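Local coordinates for nuclease-like protein (Chaetomium thermophilum, PDB 6GRB) that probably acts as a metal-dependent structure-selective endonuclease that resolves four-way DNA junctions and cleaves 5'-flaps, at residues T59-F64 and I326-P331; P55-L60 and K104-L109. All coordinates share one frame; numbering follows the deposited sequence.

Interaction 1. Residues T59-F64 and I326-P331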
ATOM      1  N   THR A  59      -5.572   7.219  14.426  1.00 68.00           N
ATOM      2  CA  THR A  59      -4.623   7.483  13.347  1.00 67.98           C
ATOM      3  C   THR A  59      -4.946   6.651  12.115  1.00 66.91           C
ATOM      4  O   THR A  59      -4.677   7.084  10.987  1.00 66.77           O
ATOM      5  CB  THR A  59      -3.168   7.264  13.792  1.00 68.77           C
ATOM      6  OG1 THR A  59      -2.880   5.875  13.883  1.00 68.36           O
ATOM      7  CG2 THR A  59      -2.934   7.877  15.130  1.00 69.75           C
ATOM      8  N   LEU A  60      -5.533   5.469  12.305  1.00 61.56           N
ATOM      9  CA  LEU A  60      -6.056   4.699  11.179  1.00 60.69           C
ATOM     10  C   LEU A  60      -7.166   5.473  10.470  1.00 60.61           C
ATOM     11  O   LEU A  60      -7.202   5.556   9.241  1.00 60.20           O
ATOM     12  CB  LEU A  60      -6.558   3.346  11.700  1.00 60.39           C
ATOM     13  CG  LEU A  60      -6.706   2.188  10.735  1.00 59.85           C
ATOM     14  CD1 LEU A  60      -5.339   1.641  10.401  1.00 59.99           C
ATOM     15  CD2 LEU A  60      -7.596   1.106  11.306  1.00 59.86           C
ATOM     16  N   PHE A  61      -8.077   6.056  11.254  1.00 57.91           N
ATOM     17  CA  PHE A  61      -9.073   6.993  10.744  1.00 58.46           C
ATOM     18  C   PHE A  61      -8.427   8.084   9.880  1.00 58.50           C
ATOM     19  O   PHE A  61      -8.867   8.334   8.755  1.00 58.35           O
ATOM     20  CB  PHE A  61      -9.850   7.591  11.935  1.00 59.56           C
ATOM     21  CG  PHE A  61     -10.834   8.661  11.559  1.00 60.60           C
ATOM     22  CD1 PHE A  61     -10.449   9.990  11.508  1.00 60.91           C
ATOM     23  CD2 PHE A  61     -12.150   8.344  11.262  1.00 60.92           C
ATOM     24  CE1 PHE A  61     -11.352  10.977  11.149  1.00 61.65           C
ATOM     25  CE2 PHE A  61     -13.047   9.325  10.895  1.00 61.79           C
ATOM     26  CZ  PHE A  61     -12.652  10.636  10.838  1.00 62.09           C
ATOM     27  N   TYR A  62      -7.371   8.732  10.385  1.00 64.89           N
ATOM     28  CA  TYR A  62      -6.757   9.827   9.641  1.00 65.33           C
ATOM     29  C   TYR A  62      -6.094   9.331   8.349  1.00 64.59           C
ATOM     30  O   TYR A  62      -6.219   9.977   7.307  1.00 64.63           O
ATOM     31  CB  TYR A  62      -5.776  10.588  10.539  1.00 66.42           C
ATOM     32  CG  TYR A  62      -6.448  11.486  11.568  1.00 67.32           C
ATOM     33  CD1 TYR A  62      -7.244  12.556  11.169  1.00 67.91           C
ATOM     34  CD2 TYR A  62      -6.278  11.270  12.930  1.00 67.68           C
ATOM     35  CE1 TYR A  62      -7.862  13.381  12.083  1.00 68.80           C
ATOM     36  CE2 TYR A  62      -6.895  12.097  13.870  1.00 68.48           C
ATOM     37  CZ  TYR A  62      -7.688  13.154  13.433  1.00 69.02           C
ATOM     38  OH  TYR A  62      -8.297  13.986  14.350  1.00 69.81           O
ATOM     39  N   ARG A  63      -5.448   8.159   8.373  1.00 64.45           N
ATOM     40  CA  ARG A  63      -4.931   7.570   7.133  1.00 63.81           C
ATOM     41  C   ARG A  63      -6.041   7.244   6.129  1.00 62.99           C
ATOM     42  O   ARG A  63      -5.813   7.296   4.918  1.00 62.63           O
ATOM     43  CB  ARG A  63      -4.129   6.294   7.426  1.00 63.66           C
ATOM     44  CG  ARG A  63      -2.968   6.485   8.381  1.00 64.89           C
ATOM     45  CD  ARG A  63      -1.644   6.628   7.667  1.00 65.85           C
ATOM     46  NE  ARG A  63      -0.572   6.999   8.592  1.00 67.53           N
ATOM     47  CZ  ARG A  63       0.722   6.806   8.340  1.00 68.90           C
ATOM     48  NH1 ARG A  63       1.082   6.242   7.191  1.00 68.83           N
ATOM     49  NH2 ARG A  63       1.648   7.168   9.233  1.00 70.16           N
ATOM     50  N   PHE A  64      -7.234   6.880   6.608  1.00 54.36           N
ATOM     51  CA  PHE A  64      -8.343   6.586   5.702  1.00 54.25           C
ATOM     52  C   PHE A  64      -8.849   7.858   5.021  1.00 54.75           C
ATOM     53  O   PHE A  64      -9.209   7.834   3.835  1.00 54.63           O
ATOM     54  CB  PHE A  64      -9.483   5.881   6.452  1.00 54.74           C
ATOM     55  CG  PHE A  64      -9.193   4.456   6.809  1.00 54.31           C
ATOM     56  CD1 PHE A  64      -7.938   3.907   6.596  1.00 53.68           C
ATOM     57  CD2 PHE A  64     -10.191   3.638   7.329  1.00 54.84           C
ATOM     58  CE1 PHE A  64      -7.676   2.583   6.909  1.00 53.54           C
ATOM     59  CE2 PHE A  64      -9.935   2.287   7.639  1.00 54.56           C
ATOM     60  CZ  PHE A  64      -8.676   1.766   7.443  1.00 53.91           C
ATOM     61  N   ILE A 326     -16.601  17.079  10.641  1.00 67.43           N
ATOM     62  CA  ILE A 326     -16.822  17.842   9.409  1.00 68.25           C
ATOM     63  C   ILE A 326     -15.514  18.407   8.878  1.00 67.73           C
ATOM     64  O   ILE A 326     -15.210  18.285   7.692  1.00 67.25           O
ATOM     65  CB  ILE A 326     -17.844  18.966   9.661  1.00 70.30           C
ATOM     66  CG1 ILE A 326     -19.231  18.394   9.931  1.00 71.26           C
ATOM     67  CG2 ILE A 326     -17.894  19.912   8.494  1.00 71.32           C
ATOM     68  CD1 ILE A 326     -20.097  19.329  10.774  1.00 73.06           C
ATOM     69  N   LYS A 327     -14.737  19.067   9.744  1.00 70.48           N
ATOM     70  CA  LYS A 327     -13.483  19.678   9.304  1.00 70.62           C
ATOM     71  C   LYS A 327     -12.546  18.640   8.699  1.00 68.99           C
ATOM     72  O   LYS A 327     -11.933  18.877   7.652  1.00 69.04           O
ATOM     73  CB  LYS A 327     -12.801  20.404  10.468  1.00 71.20           C
ATOM     74  N   VAL A 328     -12.447  17.469   9.334  1.00 71.54           N
ATOM     75  CA  VAL A 328     -11.488  16.445   8.931  1.00 70.09           C
ATOM     76  C   VAL A 328     -11.972  15.681   7.707  1.00 69.18           C
ATOM     77  O   VAL A 328     -11.181  15.333   6.824  1.00 68.34           O
ATOM     78  CB  VAL A 328     -11.220  15.508  10.119  1.00 69.29           C
ATOM     79  CG1 VAL A 328     -10.346  14.329   9.680  1.00 67.93           C
ATOM     80  CG2 VAL A 328     -10.577  16.288  11.247  1.00 70.10           C
ATOM     81  N   LEU A 329     -13.271  15.420   7.615  1.00 67.51           N
ATOM     82  CA  LEU A 329     -13.776  14.592   6.527  1.00 66.87           C
ATOM     83  C   LEU A 329     -14.006  15.375   5.244  1.00 67.31           C
ATOM     84  O   LEU A 329     -14.005  14.780   4.166  1.00 66.50           O
ATOM     85  CB  LEU A 329     -15.083  13.915   6.955  1.00 67.56           C
ATOM     86  CG  LEU A 329     -15.567  12.751   6.091  1.00 67.26           C
ATOM     87  CD1 LEU A 329     -14.520  11.665   6.122  1.00 65.82           C
ATOM     88  CD2 LEU A 329     -16.920  12.226   6.570  1.00 68.67           C
ATOM     89  N   ALA A 330     -14.225  16.689   5.325  1.00 68.14           N
ATOM     90  CA  ALA A 330     -14.770  17.413   4.177  1.00 68.90           C
ATOM     91  C   ALA A 330     -13.867  17.384   2.944  1.00 67.85           C
ATOM     92  O   ALA A 330     -14.375  17.090   1.845  1.00 67.41           O
ATOM     93  CB  ALA A 330     -15.110  18.852   4.586  1.00 70.94           C
ATOM     94  N   PRO A 331     -12.560  17.684   3.027  1.00 68.46           N
ATOM     95  CA  PRO A 331     -11.736  17.601   1.809  1.00 67.54           C
ATOM     96  C   PRO A 331     -11.762  16.225   1.163  1.00 65.68           C
ATOM     97  O   PRO A 331     -11.732  16.120  -0.075  1.00 65.02           O
ATOM     98  CB  PRO A 331     -10.329  17.972   2.304  1.00 68.03           C
ATOM     99  CG  PRO A 331     -10.533  18.685   3.578  1.00 69.73           C
ATOM    100  CD  PRO A 331     -11.758  18.081   4.200  1.00 69.22           C
TER
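V328 meets helix 55-70 through one methyl, CG1, which rests against the aromatic rings of F61 and Y62. This is a helix-to-helix contact at the XPG/PIN-type nuclease core of this GEN1 enzyme: T59-F64 lies in a helix of that core, I326-P331 in the long helix 318-340. CG1 lies 3.8 Å from CE1 of F61, close to that ring's plane and therefore at its edge. The same methyl is 3.6 Å from Y62 CE1, which it approaches obliquely. The second branch adds little, V328 CG2 standing 4.1 Å from Y62 CE1. No hydrogen bond links the two segments, and only 136 Å² of surface is buried, so the contact is small and apolar.

Side-chain directions set up this meeting. In V328 the CB points toward the other helix, presenting CG1. On helix 55-70 the two neighbouring residues diverge: F61 has CG anti to N (chi1 175°), whereas Y62 has CG anti to the carbonyl carbon (chi1 -75°), and both rings nevertheless end against the V328 methyl.

Further out, F61 is held in an aromatic cluster, edge-to-face with W316 and F314 and meeting F110 as well. Helix 318-340 is engaged on another side too, where I326 and A330 pack on helix 386-390 of the C-terminal part. Its backbone keeps the A330 N to I326 O bond at 3.0 Å, but the helix kinks at P331, whose nitrogen makes no bond to the preceding turn. The two aromatic side chains also touch each other: F61 CD1 stands 4.1 Å above the plane of the Y62 ring, offset toward its rim.

Interaction 2. Residues P55-L60 and K104-L109; sequences PAIRTL and KRLIRL
L106 has its CB directed toward helix 55-70, where I57 and L60, three residues apart, aim their CB atoms back at it. The meeting is made by a single branch. L106 CD2 is 4.4 Å from I57 CG1 and likewise 4.4 Å from L60 CD2, so the methyl faces the pair, about equally far from each. The other branch is turned aside, with L106 CD1 6.0 Å from I57 CG1. Having CG anti to the backbone N (chi1 -171°) extends the leucine across the gap and brings CD2 over the backbone of its partner helix as well, 4.2 Å from I57 O.

F61 and F64 of helix 55-70 touch L106 too. With I57 and L60 they give the i, i+3, i+4, i+7 pattern of a hole, and L106 enters it in the manner of knobs-into-holes packing. The two helices belong to consecutive beta-alpha-beta units of the XPG/PIN-type core: helix 55-70 links parallel strands 34-37 and 73-78, and helix 104-109 links 73-78 to the edge strand 113-116. The contact thus joins neighbouring connections of one sheet.

All three touching residues are buried, without a polar bond between the segments. L106 is covered further by L306 and F309 of helix 303-313, while L60 packs on W42 and I46. At the start of helix 104-109, K104 forms a salt bridge from NZ to OD1 of D116, the last residue of the edge strand.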
ATOM      1  N   PRO A  55      -6.218   5.995  20.402  1.00 72.55           N
ATOM      2  CA  PRO A  55      -5.333   6.698  19.466  1.00 73.16           C
ATOM      3  C   PRO A  55      -4.818   5.822  18.344  1.00 72.74           C
ATOM      4  O   PRO A  55      -4.648   6.325  17.234  1.00 72.69           O
ATOM      5  CB  PRO A  55      -4.203   7.203  20.373  1.00 74.11           C
ATOM      6  CG  PRO A  55      -4.118   6.183  21.448  1.00 73.80           C
ATOM      7  CD  PRO A  55      -5.562   5.788  21.708  1.00 72.92           C
ATOM      8  N   ALA A  56      -4.587   4.527  18.585  1.00 70.09           N
ATOM      9  CA  ALA A  56      -4.143   3.598  17.547  1.00 69.63           C
ATOM     10  C   ALA A  56      -5.096   3.585  16.354  1.00 68.70           C
ATOM     11  O   ALA A  56      -4.650   3.427  15.209  1.00 68.39           O
ATOM     12  CB  ALA A  56      -3.993   2.207  18.121  1.00 69.55           C
ATOM     13  N   ILE A  57      -6.382   3.840  16.580  1.00 66.43           N
ATOM     14  CA  ILE A  57      -7.350   3.722  15.501  1.00 65.81           C
ATOM     15  C   ILE A  57      -7.931   5.065  15.086  1.00 66.19           C
ATOM     16  O   ILE A  57      -8.459   5.182  13.953  1.00 65.88           O
ATOM     17  CB  ILE A  57      -8.426   2.687  15.906  1.00 65.51           C
ATOM     18  CG1 ILE A  57      -9.443   2.333  14.829  1.00 65.20           C
ATOM     19  CG2 ILE A  57      -9.201   3.115  17.140  1.00 65.98           C
ATOM     20  CD1 ILE A  57     -10.218   1.114  15.228  1.00 65.26           C
ATOM     21  N   ARG A  58      -7.725   6.116  15.910  1.00 68.33           N
ATOM     22  CA  ARG A  58      -7.784   7.497  15.451  1.00 69.07           C
ATOM     23  C   ARG A  58      -6.813   7.705  14.298  1.00 68.70           C
ATOM     24  O   ARG A  58      -7.184   8.275  13.269  1.00 68.54           O
ATOM     25  CB  ARG A  58      -7.504   8.462  16.592  1.00 70.00           C
ATOM     26  CG  ARG A  58      -8.411   9.686  16.607  1.00 70.41           C
ATOM     27  CD  ARG A  58      -8.319  10.432  17.927  1.00 70.94           C
ATOM     28  NE  ARG A  58      -6.936  10.693  18.333  1.00 71.48           N
ATOM     29  CZ  ARG A  58      -6.448  10.518  19.561  1.00 71.65           C
ATOM     30  NH1 ARG A  58      -7.215  10.070  20.548  1.00 71.21           N
ATOM     31  NH2 ARG A  58      -5.179  10.801  19.811  1.00 72.34           N
ATOM     32  N   THR A  59      -5.572   7.219  14.426  1.00 68.00           N
ATOM     33  CA  THR A  59      -4.623   7.483  13.347  1.00 67.98           C
ATOM     34  C   THR A  59      -4.946   6.651  12.115  1.00 66.91           C
ATOM     35  O   THR A  59      -4.677   7.084  10.987  1.00 66.77           O
ATOM     36  CB  THR A  59      -3.168   7.264  13.792  1.00 68.77           C
ATOM     37  OG1 THR A  59      -2.880   5.875  13.883  1.00 68.36           O
ATOM     38  CG2 THR A  59      -2.934   7.877  15.130  1.00 69.75           C
ATOM     39  N   LEU A  60      -5.533   5.469  12.305  1.00 61.56           N
ATOM     40  CA  LEU A  60      -6.056   4.699  11.179  1.00 60.69           C
ATOM     41  C   LEU A  60      -7.166   5.473  10.470  1.00 60.61           C
ATOM     42  O   LEU A  60      -7.202   5.556   9.241  1.00 60.20           O
ATOM     43  CB  LEU A  60      -6.558   3.346  11.700  1.00 60.39           C
ATOM     44  CG  LEU A  60      -6.706   2.188  10.735  1.00 59.85           C
ATOM     45  CD1 LEU A  60      -5.339   1.641  10.401  1.00 59.99           C
ATOM     46  CD2 LEU A  60      -7.596   1.106  11.306  1.00 59.86           C
ATOM     47  N   LYS A 104     -12.373  -3.401  10.726  1.00 54.17           N
ATOM     48  CA  LYS A 104     -13.232  -3.804   9.615  1.00 55.07           C
ATOM     49  C   LYS A 104     -14.496  -2.954   9.568  1.00 56.27           C
ATOM     50  O   LYS A 104     -15.014  -2.646   8.489  1.00 57.26           O
ATOM     51  CB  LYS A 104     -13.594  -5.288   9.734  1.00 55.42           C
ATOM     52  CG  LYS A 104     -12.441  -6.205   9.463  1.00 54.75           C
ATOM     53  CD  LYS A 104     -12.922  -7.634   9.484  1.00 55.25           C
ATOM     54  CE  LYS A 104     -11.891  -8.546   8.834  1.00 55.03           C
ATOM     55  NZ  LYS A 104     -12.412  -9.936   8.704  1.00 55.63           N
ATOM     56  N   ARG A 105     -15.011  -2.577  10.737  1.00 58.24           N
ATOM     57  CA  ARG A 105     -16.142  -1.660  10.798  1.00 59.59           C
ATOM     58  C   ARG A 105     -15.772  -0.299  10.211  1.00 59.49           C
ATOM     59  O   ARG A 105     -16.508   0.259   9.386  1.00 60.87           O
ATOM     60  CB  ARG A 105     -16.605  -1.541  12.254  1.00 59.69           C
ATOM     61  CG  ARG A 105     -17.742  -0.593  12.456  1.00 61.17           C
ATOM     62  CD  ARG A 105     -18.374  -0.787  13.829  1.00 61.46           C
ATOM     63  NE  ARG A 105     -19.402   0.229  14.085  1.00 62.93           N
ATOM     64  CZ  ARG A 105     -19.396   1.081  15.115  1.00 62.78           C
ATOM     65  NH1 ARG A 105     -18.420   1.037  16.021  1.00 61.33           N
ATOM     66  NH2 ARG A 105     -20.362   1.987  15.243  1.00 64.24           N
ATOM     67  N   LEU A 106     -14.617   0.243  10.609  1.00 56.66           N
ATOM     68  CA  LEU A 106     -14.203   1.542  10.081  1.00 56.42           C
ATOM     69  C   LEU A 106     -13.919   1.473   8.582  1.00 56.37           C
ATOM     70  O   LEU A 106     -14.187   2.440   7.858  1.00 56.88           O
ATOM     71  CB  LEU A 106     -12.978   2.062  10.849  1.00 55.17           C
ATOM     72  CG  LEU A 106     -12.555   3.513  10.568  1.00 55.09           C
ATOM     73  CD1 LEU A 106     -13.555   4.562  11.136  1.00 56.23           C
ATOM     74  CD2 LEU A 106     -11.137   3.769  11.062  1.00 54.20           C
ATOM     75  N   ILE A 107     -13.375   0.343   8.110  1.00 53.03           N
ATOM     76  CA  ILE A 107     -13.189   0.125   6.681  1.00 53.23           C
ATOM     77  C   ILE A 107     -14.515   0.231   5.936  1.00 55.30           C
ATOM     78  O   ILE A 107     -14.614   0.908   4.905  1.00 55.80           O
ATOM     79  CB  ILE A 107     -12.506  -1.228   6.430  1.00 52.70           C
ATOM     80  CG1 ILE A 107     -11.055  -1.173   6.930  1.00 51.16           C
ATOM     81  CG2 ILE A 107     -12.583  -1.581   4.940  1.00 53.49           C
ATOM     82  CD1 ILE A 107     -10.326  -2.513   6.890  1.00 50.88           C
ATOM     83  N   ARG A 108     -15.548  -0.440   6.433  1.00 52.41           N
ATOM     84  CA  ARG A 108     -16.858  -0.387   5.780  1.00 55.04           C
ATOM     85  C   ARG A 108     -17.414   1.033   5.786  1.00 55.94           C
ATOM     86  O   ARG A 108     -17.822   1.552   4.742  1.00 57.30           O
ATOM     87  CB  ARG A 108     -17.840  -1.350   6.463  1.00 56.10           C
ATOM     88  N   LEU A 109     -17.394   1.689   6.957  1.00 57.14           N
ATOM     89  CA  LEU A 109     -17.915   3.045   7.093  1.00 57.90           C
ATOM     90  C   LEU A 109     -17.321   4.004   6.068  1.00 57.07           C
ATOM     91  O   LEU A 109     -18.013   4.921   5.615  1.00 58.29           O
ATOM     92  CB  LEU A 109     -17.664   3.556   8.509  1.00 56.83           C
ATOM     93  CG  LEU A 109     -18.584   2.942   9.570  1.00 57.92           C
ATOM     94  CD1 LEU A 109     -18.249   3.447  10.953  1.00 56.82           C
ATOM     95  CD2 LEU A 109     -20.040   3.239   9.208  1.00 60.76           C
TER

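Interactions 1 and 2 share T59 and L60 on helix 55-70, and their centres are 10 Å apart. They also touch directly: L106 CD2 of interaction 2 lies 3.8 Å from F61 N and 3.9 Å from F64 CD2, while I107 CG1 packs 3.7 Å from F64 CE2. F61 therefore meets both partner helices, joining the connection before the edge strand to the long helix 318-340 in one continuous apolar patch, buried at interaction 2 and partly open at interaction 1. Neither contact reaches the magnesium site of D141 and D143. The bound nucleic acid is about 9 Å from the nearest atom of interaction 1 and about 11 Å from that of interaction 2.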